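Sensor protein (Bacteroides thetaiotaomicron, PDB 2X7X) binds fructose through its periplasmic domain, the part described here, and as a hybrid two-component system probably relays the signal by histidine phosphorylation. Local coordinates at residues I217-D222 with A241-P246; S38-S43 with H56-E61; K161-A166 with R184-I189. All coordinates share one frame; numbering follows the deposited sequence.

Interaction 1: residues I217-D222 with A241-P246. With FRU (beta-D-fructofuranose), chain E.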
loop_
_atom_site.group_PDB
_atom_site.type_symbol
_atom_site.label_atom_id
_atom_site.label_comp_id
_atom_site.label_asym_id
_atom_site.label_seq_id
_atom_site.Cartn_x
_atom_site.Cartn_y
_atom_site.Cartn_z
ATOM N N ILE A 217 -6.594 -23.915 -7.266
ATOM C CA ILE A 217 -6.301 -22.531 -6.916
ATOM C C ILE A 217 -7.223 -21.600 -7.697
ATOM O O ILE A 217 -7.741 -21.981 -8.762
ATOM C CB ILE A 217 -4.838 -22.158 -7.235
ATOM C CG1 ILE A 217 -4.555 -22.326 -8.736
ATOM C CG2 ILE A 217 -3.853 -22.934 -6.310
ATOM C CD1 ILE A 217 -3.394 -21.509 -9.210
ATOM N N PHE A 218 -7.425 -20.391 -7.170
ATOM C CA PHE A 218 -8.290 -19.394 -7.805
ATOM C C PHE A 218 -7.524 -18.116 -8.109
ATOM O O PHE A 218 -6.897 -17.528 -7.218
ATOM C CB PHE A 218 -9.527 -19.093 -6.942
ATOM C CG PHE A 218 -10.450 -20.269 -6.783
ATOM C CD1 PHE A 218 -11.579 -20.407 -7.604
ATOM C CD2 PHE A 218 -10.178 -21.273 -5.840
ATOM C CE1 PHE A 218 -12.426 -21.531 -7.474
ATOM C CE2 PHE A 218 -11.020 -22.386 -5.706
ATOM C CZ PHE A 218 -12.134 -22.516 -6.517
ATOM N N VAL A 219 -7.573 -17.696 -9.376
ATOM C CA VAL A 219 -6.917 -16.451 -9.792
ATOM C C VAL A 219 -7.899 -15.493 -10.452
ATOM O O VAL A 219 -8.689 -15.894 -11.305
ATOM C CB VAL A 219 -5.689 -16.706 -10.702
ATOM C CG1 VAL A 219 -4.955 -15.417 -10.948
ATOM C CG2 VAL A 219 -4.746 -17.731 -10.059
ATOM N N GLY A 220 -7.862 -14.234 -10.030
ATOM C CA GLY A 220 -8.764 -13.216 -10.565
ATOM C C GLY A 220 -8.004 -11.980 -10.997
ATOM O O GLY A 220 -6.773 -11.957 -10.950
ATOM N N ILE A 221 -8.728 -10.957 -11.440
ATOM C CA ILE A 221 -8.113 -9.700 -11.860
ATOM C C ILE A 221 -8.915 -8.555 -11.260
ATOM O O ILE A 221 -10.132 -8.658 -11.140
ATOM C CB ILE A 221 -8.067 -9.566 -13.398
ATOM C CG1 ILE A 221 -7.276 -10.721 -14.019
ATOM C CG2 ILE A 221 -7.417 -8.250 -13.807
ATOM C CD1 ILE A 221 -7.454 -10.892 -15.518
ATOM N N ASP A 222 -8.211 -7.496 -10.849
ATOM C CA ASP A 222 -8.779 -6.198 -10.444
ATOM C C ASP A 222 -8.061 -5.714 -9.199
ATOM O O ASP A 222 -7.520 -4.600 -9.183
ATOM C CB ASP A 222 -10.294 -6.229 -10.209
ATOM C CG ASP A 222 -11.109 -6.058 -11.491
ATOM O OD1 ASP A 222 -10.584 -5.597 -12.523
ATOM O OD2 ASP A 222 -12.306 -6.404 -11.461
ATOM N N ALA A 241 -4.546 -15.579 -5.871
ATOM C CA ALA A 241 -3.875 -14.438 -6.478
ATOM C C ALA A 241 -4.866 -13.591 -7.256
ATOM O O ALA A 241 -5.894 -14.082 -7.726
ATOM C CB ALA A 241 -2.718 -14.895 -7.395
ATOM N N THR A 242 -4.552 -12.312 -7.381
ATOM C CA THR A 242 -5.277 -11.432 -8.280
ATOM C C THR A 242 -4.340 -10.337 -8.784
ATOM O O THR A 242 -3.322 -10.056 -8.164
ATOM C CB THR A 242 -6.567 -10.865 -7.640
ATOM O OG1 THR A 242 -7.290 -10.110 -8.621
ATOM C CG2 THR A 242 -6.249 -9.993 -6.412
ATOM N N PHE A 243 -4.663 -9.754 -9.930
ATOM C CA PHE A 243 -3.779 -8.767 -10.554
ATOM C C PHE A 243 -4.395 -7.399 -10.517
ATOM O O PHE A 243 -5.600 -7.253 -10.743
ATOM C CB PHE A 243 -3.428 -9.183 -11.985
ATOM C CG PHE A 243 -2.461 -10.310 -12.037
ATOM C CD1 PHE A 243 -1.101 -10.061 -12.178
ATOM C CD2 PHE A 243 -2.900 -11.623 -11.861
ATOM C CE1 PHE A 243 -0.190 -11.114 -12.196
ATOM C CE2 PHE A 243 -2.017 -12.680 -11.869
ATOM C CZ PHE A 243 -0.657 -12.436 -12.045
ATOM N N ILE A 244 -3.580 -6.403 -10.191
ATOM C CA ILE A 244 -4.038 -5.027 -10.121
ATOM C C ILE A 244 -4.507 -4.572 -11.488
ATOM O O ILE A 244 -3.730 -4.561 -12.441
ATOM C CB ILE A 244 -2.929 -4.083 -9.607
ATOM C CG1 ILE A 244 -2.686 -4.332 -8.108
ATOM C CG2 ILE A 244 -3.283 -2.612 -9.897
ATOM C CD1 ILE A 244 -1.706 -3.365 -7.464
ATOM N N TYR A 245 -5.789 -4.248 -11.598
ATOM C CA TYR A 245 -6.292 -3.575 -12.785
ATOM C C TYR A 245 -6.645 -2.152 -12.384
ATOM O O TYR A 245 -7.719 -1.902 -11.809
ATOM C CB TYR A 245 -7.482 -4.307 -13.404
ATOM C CG TYR A 245 -7.815 -3.808 -14.796
ATOM C CD1 TYR A 245 -6.849 -3.837 -15.817
ATOM C CD2 TYR A 245 -9.072 -3.300 -15.097
ATOM C CE1 TYR A 245 -7.135 -3.377 -17.109
ATOM C CE2 TYR A 245 -9.371 -2.840 -16.381
ATOM C CZ TYR A 245 -8.396 -2.884 -17.383
ATOM O OH TYR A 245 -8.668 -2.442 -18.663
ATOM N N PRO A 246 -5.726 -1.217 -12.649
ATOM C CA PRO A 246 -5.788 0.114 -12.025
ATOM C C PRO A 246 -6.849 1.017 -12.631
ATOM O O PRO A 246 -7.048 1.037 -13.850
ATOM C CB PRO A 246 -4.388 0.690 -12.257
ATOM C CG PRO A 246 -3.888 -0.003 -13.503
ATOM C CD PRO A 246 -4.555 -1.375 -13.530
HETATM C C1 FRU E . -15.380 -3.208 -14.172
HETATM C C2 FRU E . -14.867 -4.472 -14.835
HETATM C C3 FRU E . -13.656 -5.052 -14.109
HETATM C C4 FRU E . -12.795 -5.535 -15.260
HETATM C C5 FRU E . -13.018 -4.424 -16.277
HETATM C C6 FRU E . -12.749 -4.807 -17.731
HETATM O O1 FRU E . -16.689 -2.912 -14.651
HETATM O O2 FRU E . -15.947 -5.408 -14.925
HETATM O O3 FRU E . -14.005 -6.079 -13.169
HETATM O O4 FRU E . -11.421 -5.704 -14.895
HETATM O O5 FRU E . -14.414 -4.141 -16.142
HETATM O O6 FRU E . -12.875 -3.638 -18.566
HETATM O O HOH W 1 -7.610 -1.804 -8.531
#
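Asp222 has CG anti to its carbonyl carbon (chi1 -84°), whereas Tyr245 swings CG anti to its backbone N (chi1 -167°), and with these torsions both side chains reach the same fructose from the C-terminal ends of neighbouring strands. Strands 217-220 and 241-244 run parallel as the two strands of a beta-alpha-beta unit, joined through helix 230-235, in one lobe of a periplasmic binding protein fold. This is a good example of a ligand site built at the C-terminal ends of parallel strands. The ladder alternates between partners: Gly220 N donates to Ala241 O (3.0 Å), Phe243 N to Gly220 O, and Asp222 N to Phe243 O. The last rung is Tyr245 N to Asp222 O (3.0 Å), and a water bridges that same oxygen to Tyr245 O. On one face of the sheet Val219 CG1 lies at the edge of the Phe243 ring, 4.1 Å from CE2. Separately, Ile221 CG2 touches Tyr245 CB. On the other face Thr242 OG1 is bound to Asp197. The phenol of Tyr245 is held by Asp94 and Asn110, which fixes the ring beside the sugar, its plane 33° from the Asp222 carboxylate. In that carboxylate OD1 accepts from fructose O4; the bond from O3 to OD2 is modelled very short, its exact length doubtful. Tyr245 CD2 lies 3.4 Å from fructose O4.

Interaction 2: residues S38-S43 with H56-E61; sequences SVEIRS and HYFMDE
Stacking is the clearest interaction between strand 38-43 and helix 48-60: the guanidinium of Arg42 lies flat on the Tyr57 ring, the planes only 10° apart. Arg42 CZ stands 4.3 Å from the centroid of the Tyr57 ring, over the face, which makes this a cation-pi contact, with NH1 displaced toward the ring's rim. A bend at chi3 (69°) turns the arginine end into this position, and a salt bridge from its NE to Asp54, one turn earlier on the helix, gives the charge a second partner.

Van der Waals packing comes next. Phe58 enters between the two strand side chains that face the helix: its CE1 edge meets the methylenes and carboxyl carbon of Glu40, and its CZ lies 3.5 Å from CD of Arg42. Helix and strand run roughly antiparallel, their axes 11.0 Å apart, as in the beta-alpha units of a Rossmann-like lobe; here the strand borders the parallel sheet and the helix leads on to strand 65-68.

Polar groups gather at the other end. With CG anti to the backbone N (chi1 -171°) and the chain extended beyond it, Glu40 carries OE2 to 3.1 Å from Tyr57 OH, and its OE1 faces Glu61 OE1 as one acceptor to another. Placing two carboxylates side by side might raise the proton affinity of one of them, while the Arg42 charge, shared between Asp54 and the Tyr57 face, joins strand to helix at the surface.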
loop_
_atom_site.group_PDB
_atom_site.type_symbol
_atom_site.label_atom_id
_atom_site.label_comp_id
_atom_site.label_asym_id
_atom_site.label_seq_id
_atom_site.Cartn_x
_atom_site.Cartn_y
_atom_site.Cartn_z
ATOM N N SER A 38 -17.172 20.841 -15.176
ATOM C CA SER A 38 -18.310 20.027 -14.780
ATOM C C SER A 38 -18.182 18.627 -15.396
ATOM O O SER A 38 -17.986 18.484 -16.610
ATOM C CB SER A 38 -19.612 20.706 -15.220
ATOM O OG SER A 38 -20.703 19.803 -15.230
ATOM N N VAL A 39 -18.276 17.603 -14.551
ATOM C CA VAL A 39 -18.228 16.219 -15.015
ATOM C C VAL A 39 -19.570 15.535 -14.798
ATOM O O VAL A 39 -20.106 15.510 -13.687
ATOM C CB VAL A 39 -17.109 15.399 -14.326
ATOM C CG1 VAL A 39 -17.089 13.983 -14.867
ATOM C CG2 VAL A 39 -15.750 16.056 -14.523
ATOM N N GLU A 40 -20.097 14.984 -15.880
ATOM C CA GLU A 40 -21.334 14.238 -15.859
ATOM C C GLU A 40 -21.020 12.783 -16.213
ATOM O O GLU A 40 -20.200 12.523 -17.098
ATOM C CB GLU A 40 -22.271 14.846 -16.887
ATOM C CG GLU A 40 -23.685 14.328 -16.868
ATOM C CD GLU A 40 -24.557 15.053 -17.870
ATOM O OE1 GLU A 40 -24.087 16.065 -18.464
ATOM O OE2 GLU A 40 -25.710 14.605 -18.061
ATOM N N ILE A 41 -21.660 11.841 -15.519
ATOM C CA ILE A 41 -21.328 10.414 -15.655
ATOM C C ILE A 41 -22.578 9.559 -15.758
ATOM O O ILE A 41 -23.491 9.707 -14.948
ATOM C CB ILE A 41 -20.464 9.900 -14.468
ATOM C CG1 ILE A 41 -19.170 10.707 -14.344
ATOM C CG2 ILE A 41 -20.143 8.422 -14.639
ATOM C CD1 ILE A 41 -18.356 10.380 -13.122
ATOM N N ARG A 42 -22.597 8.661 -16.744
ATOM C CA ARG A 42 -23.727 7.740 -16.975
ATOM C C ARG A 42 -23.250 6.296 -17.153
ATOM O O ARG A 42 -22.203 6.049 -17.763
ATOM C CB ARG A 42 -24.517 8.157 -18.222
ATOM C CG ARG A 42 -25.079 9.578 -18.173
ATOM C CD ARG A 42 -25.540 10.075 -19.543
ATOM N NE ARG A 42 -26.733 9.382 -20.041
ATOM C CZ ARG A 42 -27.985 9.681 -19.694
ATOM N NH1 ARG A 42 -28.229 10.670 -18.834
ATOM N NH2 ARG A 42 -28.995 8.986 -20.209
ATOM N N SER A 43 -24.018 5.349 -16.629
ATOM C CA SER A 43 -23.710 3.937 -16.791
ATOM C C SER A 43 -24.606 3.336 -17.863
ATOM O O SER A 43 -25.775 3.684 -17.972
ATOM C CB SER A 43 -23.872 3.178 -15.462
ATOM O OG SER A 43 -23.908 1.765 -15.667
ATOM N N HIS A 56 -24.907 9.592 -27.697
ATOM C CA HIS A 56 -25.771 10.543 -28.411
ATOM C C HIS A 56 -26.211 11.698 -27.510
ATOM O O HIS A 56 -26.196 12.854 -27.942
ATOM C CB HIS A 56 -26.980 9.853 -29.062
ATOM C CG HIS A 56 -26.626 8.969 -30.219
ATOM N ND1 HIS A 56 -27.388 7.878 -30.583
ATOM C CD2 HIS A 56 -25.585 9.005 -31.087
ATOM C CE1 HIS A 56 -26.838 7.285 -31.631
ATOM N NE2 HIS A 56 -25.742 7.949 -31.955
ATOM N N TYR A 57 -26.571 11.380 -26.263
ATOM C CA TYR A 57 -26.918 12.374 -25.242
ATOM C C TYR A 57 -25.801 13.399 -25.015
ATOM O O TYR A 57 -26.045 14.609 -24.982
ATOM C CB TYR A 57 -27.265 11.670 -23.925
ATOM C CG TYR A 57 -27.572 12.597 -22.764
ATOM C CD1 TYR A 57 -28.882 12.764 -22.304
ATOM C CD2 TYR A 57 -26.548 13.293 -22.111
ATOM C CE1 TYR A 57 -29.167 13.615 -21.230
ATOM C CE2 TYR A 57 -26.820 14.146 -21.046
ATOM C CZ TYR A 57 -28.127 14.304 -20.610
ATOM O OH TYR A 57 -28.378 15.150 -19.549
ATOM N N PHE A 58 -24.579 12.905 -24.846
ATOM C CA PHE A 58 -23.433 13.772 -24.618
ATOM C C PHE A 58 -23.098 14.614 -25.853
ATOM O O PHE A 58 -22.559 15.719 -25.739
ATOM C CB PHE A 58 -22.222 12.953 -24.154
ATOM C CG PHE A 58 -22.299 12.499 -22.706
ATOM C CD1 PHE A 58 -22.546 13.413 -21.677
ATOM C CD2 PHE A 58 -22.090 11.160 -22.368
ATOM C CE1 PHE A 58 -22.606 12.992 -20.341
ATOM C CE2 PHE A 58 -22.145 10.732 -21.043
ATOM C CZ PHE A 58 -22.400 11.647 -20.027
ATOM N N MET A 59 -23.427 14.086 -27.030
ATOM C CA MET A 59 -23.257 14.812 -28.288
ATOM C C MET A 59 -24.298 15.924 -28.466
ATOM O O MET A 59 -23.969 17.011 -28.939
ATOM C CB MET A 59 -23.313 13.848 -29.467
ATOM C CG MET A 59 -21.976 13.235 -29.840
ATOM S SD MET A 59 -22.112 11.828 -30.966
ATOM C CE MET A 59 -23.664 12.160 -31.822
ATOM N N ASP A 60 -25.547 15.644 -28.093
ATOM C CA ASP A 60 -26.614 16.648 -28.104
ATOM C C ASP A 60 -26.265 17.804 -27.170
ATOM O O ASP A 60 -26.309 18.962 -27.573
ATOM C CB ASP A 60 -27.964 16.034 -27.705
ATOM C CG ASP A 60 -28.506 15.054 -28.747
ATOM O OD1 ASP A 60 -27.949 14.969 -29.867
ATOM O OD2 ASP A 60 -29.505 14.359 -28.439
ATOM N N GLU A 61 -25.893 17.487 -25.934
ATOM C CA GLU A 61 -25.505 18.510 -24.969
ATOM C C GLU A 61 -24.223 19.234 -25.355
ATOM O O GLU A 61 -23.796 20.150 -24.656
ATOM C CB GLU A 61 -25.331 17.899 -23.588
ATOM C CG GLU A 61 -26.614 17.766 -22.807
ATOM C CD GLU A 61 -26.367 17.711 -21.308
ATOM O OE1 GLU A 61 -25.211 17.438 -20.897
ATOM O OE2 GLU A 61 -27.331 17.949 -20.541
#

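Interaction 3: residues K161-A166 with R184-I189; sequences KLIDKA and RRHPKI
The imidazole of His186 lies between two aliphatic groups: CD1 of Ile163 rests over one face, CB of the preceding Arg185 over the other, and the carboxylate oxygen OD2 of Asp164 stands in the ring plane at the edge. The setting is a beta-alpha-beta segment of the periplasmic binding protein fold. Strand 159-167 borders the mixed sheet, helix 172-185 follows it, and His186 is the first residue to leave helical geometry on the way to strand 191-194. The contact thus illustrates how the end of a connecting helix can be fastened back to the strand that precedes it.

On the apolar face, Ile163 CD1 sits 3.9 Å from the centroid of the His186 ring, a CH-pi contact offset toward the rim near CG. The isoleucine carries CG1 between its backbone N and carbonyl carbon (chi1 67°), which sends the methyl up to the ring. The same methyl also touches CG1 of Ile189, whose side chain packs further on Arg212 and Met216.

The polar edge centres on one oxygen. His186 NE2 donates to Asp164 OD2 (2.9 Å) on the anti side, tilted somewhat out of the carboxylate plane, with the ring turned almost perpendicular to it (87°). Arg185 forms a salt bridge to this atom from NH1, nearly along the C-O axis, while its NH2 adds a weak bond; a bend in the arginine chain at chi3 brings the guanidinium across, and NH2 is also bound to Ser181. Gathering these donors on one oxygen would be expected to stabilise the negative charge of the aspartate. Its other oxygen, OD1, accepts a weak bond from Lys165 N and another bond from a water 2.7 Å from OD1, which also makes a weak bond to Arg185 NH2.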
loop_
_atom_site.group_PDB
_atom_site.type_symbol
_atom_site.label_atom_id
_atom_site.label_comp_id
_atom_site.label_asym_id
_atom_site.label_seq_id
_atom_site.Cartn_x
_atom_site.Cartn_y
_atom_site.Cartn_z
ATOM N N LYS A 161 -3.000 -27.481 -19.305
ATOM C CA LYS A 161 -4.043 -27.585 -20.317
ATOM C C LYS A 161 -5.312 -26.823 -19.971
ATOM O O LYS A 161 -5.877 -26.988 -18.902
ATOM C CB LYS A 161 -4.392 -29.044 -20.565
ATOM C CG LYS A 161 -3.183 -29.904 -20.931
ATOM C CD LYS A 161 -3.544 -31.373 -20.995
ATOM C CE LYS A 161 -2.301 -32.229 -21.219
ATOM N NZ LYS A 161 -2.336 -33.499 -20.382
ATOM N N LEU A 162 -5.758 -25.986 -20.897
ATOM C CA LEU A 162 -7.066 -25.401 -20.806
ATOM C C LEU A 162 -8.108 -26.439 -21.247
ATOM O O LEU A 162 -8.197 -26.773 -22.433
ATOM C CB LEU A 162 -7.144 -24.126 -21.651
ATOM C CG LEU A 162 -8.479 -23.380 -21.559
ATOM C CD1 LEU A 162 -8.777 -22.938 -20.119
ATOM C CD2 LEU A 162 -8.506 -22.195 -22.503
ATOM N N ILE A 163 -8.889 -26.946 -20.289
ATOM C CA ILE A 163 -9.879 -27.997 -20.564
ATOM C C ILE A 163 -11.330 -27.500 -20.668
ATOM O O ILE A 163 -12.224 -28.268 -21.041
ATOM C CB ILE A 163 -9.811 -29.160 -19.521
ATOM C CG1 ILE A 163 -10.242 -28.680 -18.121
ATOM C CG2 ILE A 163 -8.435 -29.784 -19.499
ATOM C CD1 ILE A 163 -10.673 -29.801 -17.177
ATOM N N ASP A 164 -11.570 -26.236 -20.322
ATOM C CA ASP A 164 -12.919 -25.645 -20.443
ATOM C C ASP A 164 -12.908 -24.120 -20.318
ATOM O O ASP A 164 -12.082 -23.549 -19.600
ATOM C CB ASP A 164 -13.898 -26.250 -19.421
ATOM C CG ASP A 164 -15.331 -26.335 -19.955
ATOM O OD1 ASP A 164 -15.753 -25.440 -20.728
ATOM O OD2 ASP A 164 -16.038 -27.311 -19.597
ATOM N N LYS A 165 -13.846 -23.484 -21.016
ATOM C CA LYS A 165 -13.942 -22.026 -21.083
ATOM C C LYS A 165 -15.401 -21.592 -21.244
ATOM O O LYS A 165 -16.171 -22.213 -21.974
ATOM C CB LYS A 165 -13.111 -21.508 -22.257
ATOM C CG LYS A 165 -13.118 -20.001 -22.446
ATOM C CD LYS A 165 -12.107 -19.572 -23.518
ATOM C CE LYS A 165 -12.476 -20.071 -24.908
ATOM N NZ LYS A 165 -13.492 -19.196 -25.521
ATOM N N ALA A 166 -15.786 -20.527 -20.559
ATOM C CA ALA A 166 -17.133 -20.021 -20.681
ATOM C C ALA A 166 -17.095 -18.530 -20.468
ATOM O O ALA A 166 -16.189 -18.019 -19.802
ATOM C CB ALA A 166 -18.046 -20.688 -19.668
ATOM N N ARG A 184 -19.212 -30.635 -12.658
ATOM C CA ARG A 184 -19.991 -31.802 -13.012
ATOM C C ARG A 184 -19.304 -32.617 -14.125
ATOM O O ARG A 184 -19.299 -33.857 -14.081
ATOM C CB ARG A 184 -21.365 -31.338 -13.469
ATOM C CG ARG A 184 -22.500 -32.360 -13.387
ATOM C CD ARG A 184 -23.814 -31.758 -13.945
ATOM N NE ARG A 184 -24.170 -30.473 -13.301
ATOM C CZ ARG A 184 -24.334 -29.298 -13.928
ATOM N NH1 ARG A 184 -24.197 -29.204 -15.250
ATOM N NH2 ARG A 184 -24.654 -28.211 -13.225
ATOM N N ARG A 185 -18.706 -31.918 -15.092
ATOM C CA ARG A 185 -18.157 -32.549 -16.305
ATOM C C ARG A 185 -16.655 -32.842 -16.251
ATOM O O ARG A 185 -16.120 -33.516 -17.128
ATOM C CB ARG A 185 -18.509 -31.717 -17.561
ATOM C CG ARG A 185 -20.020 -31.707 -17.871
ATOM C CD ARG A 185 -20.392 -31.000 -19.162
ATOM N NE ARG A 185 -20.266 -29.560 -19.013
ATOM C CZ ARG A 185 -19.228 -28.855 -19.453
ATOM N NH1 ARG A 185 -18.230 -29.463 -20.087
ATOM N NH2 ARG A 185 -19.188 -27.538 -19.257
ATOM N N HIS A 186 -15.982 -32.332 -15.225
ATOM C CA HIS A 186 -14.533 -32.459 -15.117
ATOM C C HIS A 186 -14.099 -32.817 -13.688
ATOM O O HIS A 186 -14.060 -31.943 -12.813
ATOM C CB HIS A 186 -13.837 -31.167 -15.591
ATOM C CG HIS A 186 -14.171 -30.777 -16.998
ATOM N ND1 HIS A 186 -13.788 -31.529 -18.092
ATOM C CD2 HIS A 186 -14.857 -29.720 -17.491
ATOM C CE1 HIS A 186 -14.222 -30.947 -19.197
ATOM N NE2 HIS A 186 -14.875 -29.849 -18.860
ATOM N N PRO A 187 -13.776 -34.105 -13.443
ATOM C CA PRO A 187 -13.340 -34.563 -12.101
ATOM C C PRO A 187 -11.989 -34.008 -11.635
ATOM O O PRO A 187 -11.730 -33.949 -10.435
ATOM C CB PRO A 187 -13.258 -36.089 -12.251
ATOM C CG PRO A 187 -13.106 -36.327 -13.721
ATOM C CD PRO A 187 -13.912 -35.233 -14.386
ATOM N N LYS A 188 -11.131 -33.623 -12.574
ATOM C CA LYS A 188 -9.828 -33.096 -12.214
ATOM C C LYS A 188 -9.672 -31.659 -12.723
ATOM O O LYS A 188 -9.457 -31.428 -13.924
ATOM C CB LYS A 188 -8.701 -34.000 -12.732
ATOM C CG LYS A 188 -7.423 -33.907 -11.897
ATOM C CD LYS A 188 -6.139 -34.090 -12.742
ATOM C CE LYS A 188 -4.863 -33.911 -11.870
ATOM N NZ LYS A 188 -3.762 -33.175 -12.590
ATOM N N ILE A 189 -9.813 -30.704 -11.802
ATOM C CA ILE A 189 -9.551 -29.301 -12.071
ATOM C C ILE A 189 -8.532 -28.747 -11.058
ATOM O O ILE A 189 -8.747 -28.787 -9.850
ATOM C CB ILE A 189 -10.862 -28.448 -12.069
ATOM C CG1 ILE A 189 -11.864 -28.966 -13.120
ATOM C CG2 ILE A 189 -10.542 -26.971 -12.322
ATOM C CD1 ILE A 189 -13.293 -28.421 -12.945
HETATM O O HOH W 2 -18.322 -24.786 -20.995
#

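Read from the N terminus, the three contacts come in series, with none nesting or crossing. Interaction 2 closes first, folding a helix back on the border strand of the parallel sheet in one lobe. Interaction 3 closes next and does the equivalent job in the second lobe, where another border strand meets the end of the following helix. In both, the chain then steps past the neighbouring strand. Interaction 1 closes last, pairing adjacent strands of the sheet that interaction 3 also reaches; their centres lie about 20 Å apart. Interaction 2 lies on the opposite side of the chain's centre from both others, about 32 Å from interaction 1 and 43 Å from interaction 3, centre to centre.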